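Local atomic coordinates of WbbM protein (Klebsiella pneumoniae, PDB entry 6U4B), a protein that probably acts as a bifunctional glycosyltransferase that polymerises O-antigen polysaccharide, working as a trimer with bound magnesium. Residues K37-N43 and E288-G292; A369-I373 and F391-L395; L154-V160 and S208-T213. One frame throughout, in Å; residues are numbered along the deposited sequence.

How the contacts relate
Contacts 1 and 2 adjoin near the centre of the folded chain, their centres about 11 Å apart, whereas the centre of contact 3 lies about 28 Å from that of contact 1. Contact 1 joins a loop of the N-terminal sheet to the connection running into the C-terminal one; it is partly buried and mixed, with hydrogen bonds, a long salt bridge and apolar packing. Contact 2 is buried and apolar, set within the glycosyltransferase family 8 region; Phe290 N of contact 1 probably hydrogen-bonds to Glu372 O (2.9 Å). Contact 3, nested in the loop contact 1 closes, is a partly buried sheet-edge pairing, its centre about 33 Å from the chain's, combining backbone bonds with tyrosine packing.

Contact 1: residues K37-N43 and E288-G292; sequences KPSAFLN and ETFNG
Loop 37-43, between strands 29-35 and 47-51 of the N-terminal sheet, meets residues 288-292, part of the connection from strand 277-285 to strand 302-309 of the other sheet. Asn291 links the two loops by a two-bond grip: its amide lies along the backbone of Phe41. OD1 of Asn291 accepts the N-H of Phe41 at 2.7 Å, and ND2 of Asn291 gives a hydrogen to Phe41 O at 3.0 Å, in the carbonyl plane and on a lone pair. Asparagine suits the place because one flat group offers acceptor and donor together; a chi1 of 65° tucks CG between the backbone N and carbonyl carbon and brings the amide to Phe41. Further back along the loop, toward Lys37, Pro38 CB packs 3.6 Å from Phe290 CD1, while Ser39 N lies at the edge of that ring. Ser39 CA makes a bent CA-H...O contact with Thr289 O, 3.3 Å away. At the solvent-facing end, Lys37 NZ and Glu288 OE1 form a long salt bridge of 3.7 Å, with the lysine methylenes CD and CE lying nearer to OE1 than NZ does. The other oxygen, Glu288 OE2, is held by Arg104 and Tyr103. With two bonds, the Asn291 amide satisfies both backbone polar groups of Phe41 and has its own flip state fixed, whereas the lysine probably adds only a modest pull to a carboxylate already gripped by stronger partners.

Contact 2: residues A369-I373 and F391-L395; sequences AFTEI and FIPQL
Phe370, in a short 3-10 turn, faces Phe391, just ahead of helix 392-395, their CA atoms 7.0 Å apart, and no hydrogen bond joins the two segments. Phe391 O accepts from Gln394 N and Leu395 N, leading into the helix. The two phenylalanine rings are nearly parallel, their planes 12° apart, but displaced along those planes, centroids 4.6 Å apart, so that little ring lies over ring. Each ring therefore covers the other's methylene in a reciprocal CH-pi pair: Phe391 CB sits 3.5 Å from the centroid of the Phe370 ring, and Phe370 CB 3.6 Å from that of Phe391, both almost on the ring normal. With CG anti to the carbonyl carbon in both residues (chi1 -69° and -63°), the rings extend alongside each other's CB. Both segments belong to the family 8 glycosyltransferase region, a family with the GT-A fold; the turn follows strand 360-366 and the helix precedes strand 402-405, whose neighbours Asp406 and Asp408 hold magnesium well away. Leu338 of strand 333-340 touches Phe370 and Leu395, and Met494 of helix 489-499 lies on Phe391, so large apolar residues suit this buried place. Leu395 CD2 reaches the edge of the Phe370 ring, 3.7 Å from CZ, its branch crossing that side chain at about a right angle. Ile373 CG1 extends the patch, 4.0 Å from Phe391 CD2.

Contact 3: residues L154-V160 and S208-T213; sequences LPKKWSV and SDGYYT
Tyr211 lies with its ring between two aliphatic groups, Leu154 on one face and Lys157 on the other. Leu154 CD1 stands 3.5 Å from the ring centroid of Tyr211, and Lys157 CG is 3.6 Å from it on the opposite side, both off-centre toward the rim. The leucine side chain crosses that of Tyr211 at about a right angle, laying CD1 over its face; the lysine chain, extended beyond CG, carries CE over the ring too. Pro155 O comes to the edge of the ring, near its plane, 3.2 Å from Tyr211 CD2. The Tyr212 side chain, at the centre of an inverse gamma turn, points off at roughly a right angle to that of Tyr211: Val160 CG1 approaches it crosswise, 3.8 Å from Tyr212 CE1. Just ahead of the tyrosines, the chains form a short antiparallel pairing at the edge of the N-terminal sheet, strand 209-210 lying against strand 152-159. Trp158 N donates to Gly210 O at 2.9 Å, answered by a weak bond from Gly210 N to Trp158 O, and Val160 N donates to Ser208 O at 3.0 Å. Lys157 NZ stays 4.2 Å from Asp209 OD2, beyond salt-bridge range. The lysine therefore serves mainly through its methylenes; Tyr211 offers both ring faces to aliphatic carbons, Tyr212 a ring against which Val160 packs, and their hydroxyls are satisfied by Glu279 and Asn168 respectively.

Contact 1: residues K37-N43 and E288-G292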
loop_
_atom_site.group_PDB
_atom_site.type_symbol
_atom_site.label_atom_id
_atom_site.label_comp_id
_atom_site.label_asym_id
_atom_site.label_seq_id
_atom_site.Cartn_x
_atom_site.Cartn_y
_atom_site.Cartn_z
ATOM N N LYS A 37 28.169 -9.873 -23.729
ATOM C CA LYS A 37 26.836 -10.251 -24.176
ATOM C C LYS A 37 26.842 -11.755 -24.403
ATOM O O LYS A 37 27.902 -12.387 -24.390
ATOM C CB LYS A 37 26.439 -9.501 -25.454
ATOM C CG LYS A 37 27.313 -9.776 -26.662
ATOM C CD LYS A 37 26.615 -9.303 -27.929
ATOM C CE LYS A 37 27.605 -8.774 -28.956
ATOM N NZ LYS A 37 26.902 -8.292 -30.180
ATOM N N PRO A 38 25.652 -12.367 -24.583
ATOM C CA PRO A 38 25.621 -13.799 -24.920
ATOM C C PRO A 38 26.484 -14.125 -26.129
ATOM O O PRO A 38 26.240 -13.627 -27.231
ATOM C CB PRO A 38 24.136 -14.059 -25.198
ATOM C CG PRO A 38 23.433 -13.060 -24.337
ATOM C CD PRO A 38 24.299 -11.833 -24.346
ATOM N N SER A 39 27.508 -14.950 -25.924
ATOM C CA SER A 39 28.478 -15.246 -26.965
ATOM C C SER A 39 29.127 -16.589 -26.671
ATOM O O SER A 39 29.225 -17.005 -25.512
ATOM C CB SER A 39 29.536 -14.142 -27.070
ATOM O OG SER A 39 30.035 -13.793 -25.791
ATOM N N ALA A 40 29.584 -17.250 -27.733
ATOM C CA ALA A 40 30.029 -18.636 -27.637
ATOM C C ALA A 40 31.216 -18.785 -26.693
ATOM O O ALA A 40 32.113 -17.937 -26.648
ATOM C CB ALA A 40 30.398 -19.165 -29.024
ATOM N N PHE A 41 31.218 -19.884 -25.944
ATOM C CA PHE A 41 32.276 -20.200 -24.995
ATOM C C PHE A 41 33.174 -21.294 -25.554
ATOM O O PHE A 41 32.699 -22.235 -26.198
ATOM C CB PHE A 41 31.691 -20.655 -23.658
ATOM C CG PHE A 41 30.872 -19.607 -22.961
ATOM C CD1 PHE A 41 29.651 -19.931 -22.392
ATOM C CD2 PHE A 41 31.327 -18.300 -22.865
ATOM C CE1 PHE A 41 28.893 -18.967 -21.744
ATOM C CE2 PHE A 41 30.574 -17.334 -22.217
ATOM C CZ PHE A 41 29.356 -17.668 -21.656
ATOM N N LEU A 42 34.472 -21.167 -25.302
ATOM C CA LEU A 42 35.408 -22.212 -25.686
ATOM C C LEU A 42 35.229 -23.434 -24.792
ATOM O O LEU A 42 34.948 -23.323 -23.597
ATOM C CB LEU A 42 36.845 -21.697 -25.604
ATOM C CG LEU A 42 37.193 -20.629 -26.641
ATOM C CD1 LEU A 42 38.581 -20.055 -26.391
ATOM C CD2 LEU A 42 37.089 -21.207 -28.042
ATOM N N ASN A 43 35.408 -24.614 -25.384
ATOM C CA ASN A 43 35.080 -25.852 -24.690
ATOM C C ASN A 43 36.152 -26.303 -23.709
ATOM O O ASN A 43 35.841 -27.070 -22.793
ATOM C CB ASN A 43 34.820 -26.972 -25.699
ATOM C CG ASN A 43 33.531 -26.777 -26.462
ATOM O OD1 ASN A 43 32.546 -26.273 -25.921
ATOM N ND2 ASN A 43 33.528 -27.172 -27.729
ATOM N N GLU A 288 29.244 -14.614 -34.836
ATOM C CA GLU A 288 28.978 -14.804 -33.419
ATOM C C GLU A 288 27.855 -15.814 -33.229
ATOM O O GLU A 288 26.852 -15.793 -33.949
ATOM C CB GLU A 288 28.611 -13.473 -32.761
ATOM C CG GLU A 288 28.916 -13.413 -31.275
ATOM C CD GLU A 288 28.665 -12.039 -30.687
ATOM O OE1 GLU A 288 27.641 -11.866 -29.992
ATOM O OE2 GLU A 288 29.489 -11.131 -30.931
ATOM N N THR A 289 28.040 -16.713 -32.266
ATOM C CA THR A 289 27.036 -17.702 -31.894
ATOM C C THR A 289 26.863 -17.677 -30.379
ATOM O O THR A 289 27.514 -16.902 -29.671
ATOM C CB THR A 289 27.428 -19.104 -32.378
ATOM O OG1 THR A 289 28.671 -19.482 -31.776
ATOM C CG2 THR A 289 27.581 -19.132 -33.895
ATOM N N PHE A 290 25.970 -18.528 -29.877
ATOM C CA PHE A 290 25.768 -18.681 -28.443
ATOM C C PHE A 290 25.570 -20.151 -28.122
ATOM O O PHE A 290 24.737 -20.818 -28.744
ATOM C CB PHE A 290 24.566 -17.867 -27.951
ATOM C CG PHE A 290 24.188 -18.151 -26.526
ATOM C CD1 PHE A 290 24.917 -17.608 -25.478
ATOM C CD2 PHE A 290 23.104 -18.970 -26.237
ATOM C CE1 PHE A 290 24.571 -17.873 -24.166
ATOM C CE2 PHE A 290 22.752 -19.243 -24.930
ATOM C CZ PHE A 290 23.485 -18.694 -23.890
ATOM N N ASN A 291 26.333 -20.647 -27.142
ATOM C CA ASN A 291 26.294 -22.055 -26.764
ATOM C C ASN A 291 26.174 -22.260 -25.259
ATOM O O ASN A 291 26.274 -23.403 -24.794
ATOM C CB ASN A 291 27.536 -22.795 -27.297
ATOM C CG ASN A 291 28.838 -22.310 -26.658
ATOM O OD1 ASN A 291 28.885 -21.255 -26.013
ATOM N ND2 ASN A 291 29.903 -23.071 -26.853
ATOM N N GLY A 292 25.960 -21.194 -24.490
ATOM C CA GLY A 292 25.897 -21.284 -23.048
ATOM C C GLY A 292 24.552 -21.770 -22.530
ATOM O O GLY A 292 23.657 -22.173 -23.276
#

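Contact 2: residues A369-I373 and F391-L395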
loop_
_atom_site.group_PDB
_atom_site.type_symbol
_atom_site.label_atom_id
_atom_site.label_comp_id
_atom_site.label_asym_id
_atom_site.label_seq_id
_atom_site.Cartn_x
_atom_site.Cartn_y
_atom_site.Cartn_z
ATOM N N ALA A 369 19.525 -13.702 -28.339
ATOM C CA ALA A 369 20.621 -14.632 -28.579
ATOM C C ALA A 369 20.138 -15.930 -29.214
ATOM O O ALA A 369 20.955 -16.680 -29.759
ATOM C CB ALA A 369 21.351 -14.936 -27.271
ATOM N N PHE A 370 18.833 -16.208 -29.153
ATOM C CA PHE A 370 18.294 -17.447 -29.701
ATOM C C PHE A 370 18.397 -17.516 -31.220
ATOM O O PHE A 370 18.312 -18.613 -31.781
ATOM C CB PHE A 370 16.835 -17.621 -29.276
ATOM C CG PHE A 370 16.658 -17.904 -27.811
ATOM C CD1 PHE A 370 17.696 -18.430 -27.062
ATOM C CD2 PHE A 370 15.448 -17.648 -27.185
ATOM C CE1 PHE A 370 17.536 -18.695 -25.717
ATOM C CE2 PHE A 370 15.278 -17.910 -25.836
ATOM C CZ PHE A 370 16.325 -18.433 -25.100
ATOM N N THR A 371 18.575 -16.381 -31.899
ATOM C CA THR A 371 18.675 -16.400 -33.353
ATOM C C THR A 371 20.005 -16.951 -33.848
ATOM O O THR A 371 20.176 -17.106 -35.064
ATOM C CB THR A 371 18.469 -14.994 -33.922
ATOM O OG1 THR A 371 19.518 -14.131 -33.464
ATOM C CG2 THR A 371 17.126 -14.434 -33.481
ATOM N N GLU A 372 20.940 -17.257 -32.950
ATOM C CA GLU A 372 22.277 -17.696 -33.334
ATOM C C GLU A 372 22.774 -18.797 -32.406
ATOM O O GLU A 372 23.934 -18.799 -31.983
ATOM C CB GLU A 372 23.255 -16.522 -33.353
ATOM C CG GLU A 372 23.089 -15.564 -32.180
ATOM C CD GLU A 372 24.034 -14.384 -32.260
ATOM O OE1 GLU A 372 24.780 -14.148 -31.286
ATOM O OE2 GLU A 372 24.035 -13.697 -33.305
ATOM N N ILE A 373 21.908 -19.754 -32.083
ATOM C CA ILE A 373 22.322 -20.910 -31.294
ATOM C C ILE A 373 23.245 -21.794 -32.128
ATOM O O ILE A 373 24.336 -22.160 -31.691
ATOM C CB ILE A 373 21.115 -21.715 -30.785
ATOM C CG1 ILE A 373 20.185 -20.827 -29.955
ATOM C CG2 ILE A 373 21.585 -22.896 -29.946
ATOM C CD1 ILE A 373 20.758 -20.441 -28.613
ATOM N N PHE A 391 13.082 -22.582 -27.316
ATOM C CA PHE A 391 14.476 -22.626 -26.897
ATOM C C PHE A 391 14.644 -22.943 -25.420
ATOM O O PHE A 391 15.781 -22.976 -24.934
ATOM C CB PHE A 391 15.161 -21.299 -27.235
ATOM C CG PHE A 391 15.197 -21.004 -28.706
ATOM C CD1 PHE A 391 14.172 -20.288 -29.307
ATOM C CD2 PHE A 391 16.239 -21.463 -29.494
ATOM C CE1 PHE A 391 14.195 -20.027 -30.663
ATOM C CE2 PHE A 391 16.269 -21.205 -30.857
ATOM C CZ PHE A 391 15.245 -20.486 -31.441
ATOM N N ILE A 392 13.540 -23.181 -24.702
ATOM C CA ILE A 392 13.643 -23.502 -23.275
ATOM C C ILE A 392 14.452 -24.767 -23.018
ATOM O O ILE A 392 15.313 -24.743 -22.125
ATOM C CB ILE A 392 12.243 -23.540 -22.643
ATOM C CG1 ILE A 392 11.722 -22.113 -22.463
ATOM C CG2 ILE A 392 12.272 -24.282 -21.313
ATOM C CD1 ILE A 392 10.236 -22.022 -22.182
ATOM N N PRO A 393 14.264 -25.878 -23.735
ATOM C CA PRO A 393 15.096 -27.064 -23.458
ATOM C C PRO A 393 16.582 -26.856 -23.707
ATOM O O PRO A 393 17.393 -27.631 -23.183
ATOM C CB PRO A 393 14.516 -28.134 -24.396
ATOM C CG PRO A 393 13.788 -27.374 -25.445
ATOM C CD PRO A 393 13.236 -26.175 -24.749
ATOM N N GLN A 394 16.975 -25.843 -24.479
ATOM C CA GLN A 394 18.395 -25.607 -24.723
ATOM C C GLN A 394 19.008 -24.676 -23.680
ATOM O O GLN A 394 20.021 -25.015 -23.062
ATOM C CB GLN A 394 18.605 -25.038 -26.130
ATOM C CG GLN A 394 20.071 -24.934 -26.553
ATOM C CD GLN A 394 20.713 -26.289 -26.822
ATOM O OE1 GLN A 394 20.054 -27.329 -26.761
ATOM N NE2 GLN A 394 22.007 -26.279 -27.126
ATOM N N LEU A 395 18.404 -23.504 -23.469
ATOM C CA LEU A 395 18.953 -22.552 -22.508
ATOM C C LEU A 395 18.896 -23.101 -21.086
ATOM O O LEU A 395 19.815 -22.877 -20.289
ATOM C CB LEU A 395 18.204 -21.225 -22.601
ATOM C CG LEU A 395 18.722 -20.097 -21.706
ATOM C CD1 LEU A 395 20.136 -19.702 -22.118
ATOM C CD2 LEU A 395 17.787 -18.897 -21.740
#

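Contact 3: residues L154-V160 and S208-T213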
loop_
_atom_site.group_PDB
_atom_site.type_symbol
_atom_site.label_atom_id
_atom_site.label_comp_id
_atom_site.label_asym_id
_atom_site.label_seq_id
_atom_site.Cartn_x
_atom_site.Cartn_y
_atom_site.Cartn_z
ATOM N N LEU A 154 52.242 -13.968 -26.421
ATOM C CA LEU A 154 51.410 -12.843 -26.835
ATOM C C LEU A 154 51.409 -12.735 -28.360
ATOM O O LEU A 154 52.163 -13.455 -29.023
ATOM C CB LEU A 154 51.892 -11.544 -26.168
ATOM C CG LEU A 154 53.218 -10.851 -26.487
ATOM C CD1 LEU A 154 53.300 -9.553 -25.695
ATOM C CD2 LEU A 154 54.398 -11.730 -26.155
ATOM N N PRO A 155 50.557 -11.887 -28.960
ATOM C CA PRO A 155 50.533 -11.795 -30.426
ATOM C C PRO A 155 51.767 -11.138 -31.015
ATOM O O PRO A 155 52.649 -10.675 -30.281
ATOM C CB PRO A 155 49.279 -10.953 -30.700
ATOM C CG PRO A 155 49.050 -10.194 -29.456
ATOM C CD PRO A 155 49.441 -11.133 -28.362
ATOM N N LYS A 156 51.822 -11.087 -32.344
ATOM C CA LYS A 156 52.918 -10.419 -33.025
ATOM C C LYS A 156 52.839 -8.912 -32.812
ATOM O O LYS A 156 51.758 -8.342 -32.635
ATOM C CB LYS A 156 52.889 -10.727 -34.522
ATOM C CG LYS A 156 52.988 -12.204 -34.867
ATOM C CD LYS A 156 53.411 -12.405 -36.318
ATOM C CE LYS A 156 52.322 -13.075 -37.133
ATOM N NZ LYS A 156 52.881 -14.119 -38.037
ATOM N N LYS A 157 54.003 -8.266 -32.814
ATOM C CA LYS A 157 54.036 -6.811 -32.782
ATOM C C LYS A 157 53.347 -6.243 -34.017
ATOM O O LYS A 157 53.296 -6.877 -35.076
ATOM C CB LYS A 157 55.477 -6.300 -32.716
ATOM C CG LYS A 157 56.132 -6.387 -31.347
ATOM C CD LYS A 157 57.524 -5.772 -31.381
ATOM C CE LYS A 157 58.210 -5.847 -30.026
ATOM N NZ LYS A 157 59.607 -5.331 -30.092
ATOM N N TRP A 158 52.816 -5.037 -33.871
ATOM C CA TRP A 158 52.195 -4.308 -34.965
ATOM C C TRP A 158 52.983 -3.029 -35.215
ATOM O O TRP A 158 53.392 -2.347 -34.270
ATOM C CB TRP A 158 50.728 -3.991 -34.650
ATOM C CG TRP A 158 49.988 -3.347 -35.782
ATOM C CD1 TRP A 158 49.586 -3.942 -36.944
ATOM C CD2 TRP A 158 49.545 -1.987 -35.854
ATOM N NE1 TRP A 158 48.929 -3.034 -37.738
ATOM C CE2 TRP A 158 48.889 -1.827 -37.092
ATOM C CE3 TRP A 158 49.642 -0.889 -34.994
ATOM C CZ2 TRP A 158 48.334 -0.612 -37.490
ATOM C CZ3 TRP A 158 49.090 0.316 -35.390
ATOM C CH2 TRP A 158 48.444 0.445 -36.627
ATOM N N SER A 159 53.199 -2.712 -36.487
ATOM C CA SER A 159 54.024 -1.575 -36.871
ATOM C C SER A 159 53.169 -0.323 -37.012
ATOM O O SER A 159 52.167 -0.324 -37.736
ATOM C CB SER A 159 54.759 -1.862 -38.181
ATOM O OG SER A 159 55.406 -0.700 -38.667
ATOM N N VAL A 160 53.571 0.747 -36.318
ATOM C CA VAL A 160 52.852 2.014 -36.401
ATOM C C VAL A 160 53.280 2.860 -37.588
ATOM O O VAL A 160 52.611 3.853 -37.900
ATOM C CB VAL A 160 53.033 2.839 -35.112
ATOM C CG1 VAL A 160 52.473 2.085 -33.917
ATOM C CG2 VAL A 160 54.500 3.176 -34.898
ATOM N N SER A 208 59.151 1.940 -33.365
ATOM C CA SER A 208 58.133 1.989 -34.405
ATOM C C SER A 208 57.183 0.797 -34.363
ATOM O O SER A 208 56.382 0.623 -35.288
ATOM C CB SER A 208 58.798 2.078 -35.781
ATOM O OG SER A 208 59.616 0.946 -36.025
ATOM N N ASP A 209 57.246 -0.024 -33.319
ATOM C CA ASP A 209 56.388 -1.195 -33.231
ATOM C C ASP A 209 56.191 -1.556 -31.767
ATOM O O ASP A 209 56.870 -1.039 -30.878
ATOM C CB ASP A 209 56.968 -2.372 -34.030
ATOM C CG ASP A 209 58.337 -2.810 -33.531
ATOM O OD1 ASP A 209 58.834 -3.856 -34.000
ATOM O OD2 ASP A 209 58.911 -2.123 -32.661
ATOM N N GLY A 210 55.243 -2.451 -31.527
ATOM C CA GLY A 210 54.946 -2.876 -30.175
ATOM C C GLY A 210 53.714 -3.749 -30.158
ATOM O O GLY A 210 53.031 -3.933 -31.170
ATOM N N TYR A 211 53.438 -4.289 -28.974
ATOM C CA TYR A 211 52.299 -5.182 -28.775
ATOM C C TYR A 211 51.084 -4.338 -28.412
ATOM O O TYR A 211 50.900 -3.955 -27.255
ATOM C CB TYR A 211 52.606 -6.213 -27.697
ATOM C CG TYR A 211 53.862 -7.015 -27.953
ATOM C CD1 TYR A 211 55.044 -6.718 -27.289
ATOM C CD2 TYR A 211 53.864 -8.069 -28.857
ATOM C CE1 TYR A 211 56.194 -7.450 -27.517
ATOM C CE2 TYR A 211 55.008 -8.809 -29.091
ATOM C CZ TYR A 211 56.170 -8.493 -28.420
ATOM O OH TYR A 211 57.314 -9.226 -28.651
ATOM N N TYR A 212 50.250 -4.041 -29.411
ATOM C CA TYR A 212 49.027 -3.268 -29.198
ATOM C C TYR A 212 47.894 -4.248 -28.915
ATOM O O TYR A 212 47.084 -4.596 -29.778
ATOM C CB TYR A 212 48.746 -2.371 -30.396
ATOM C CG TYR A 212 49.642 -1.157 -30.413
ATOM C CD1 TYR A 212 50.926 -1.222 -30.941
ATOM C CD2 TYR A 212 49.218 0.047 -29.867
ATOM C CE1 TYR A 212 51.754 -0.116 -30.941
ATOM C CE2 TYR A 212 50.036 1.157 -29.864
ATOM C CZ TYR A 212 51.305 1.071 -30.402
ATOM O OH TYR A 212 52.120 2.177 -30.398
ATOM N N THR A 213 47.847 -4.697 -27.664
ATOM C CA THR A 213 46.970 -5.786 -27.272
ATOM C C THR A 213 46.857 -5.805 -25.755
ATOM O O THR A 213 47.678 -5.219 -25.042
ATOM C CB THR A 213 47.499 -7.132 -27.775
ATOM O OG1 THR A 213 46.535 -8.160 -27.519
ATOM C CG2 THR A 213 48.804 -7.480 -27.066
#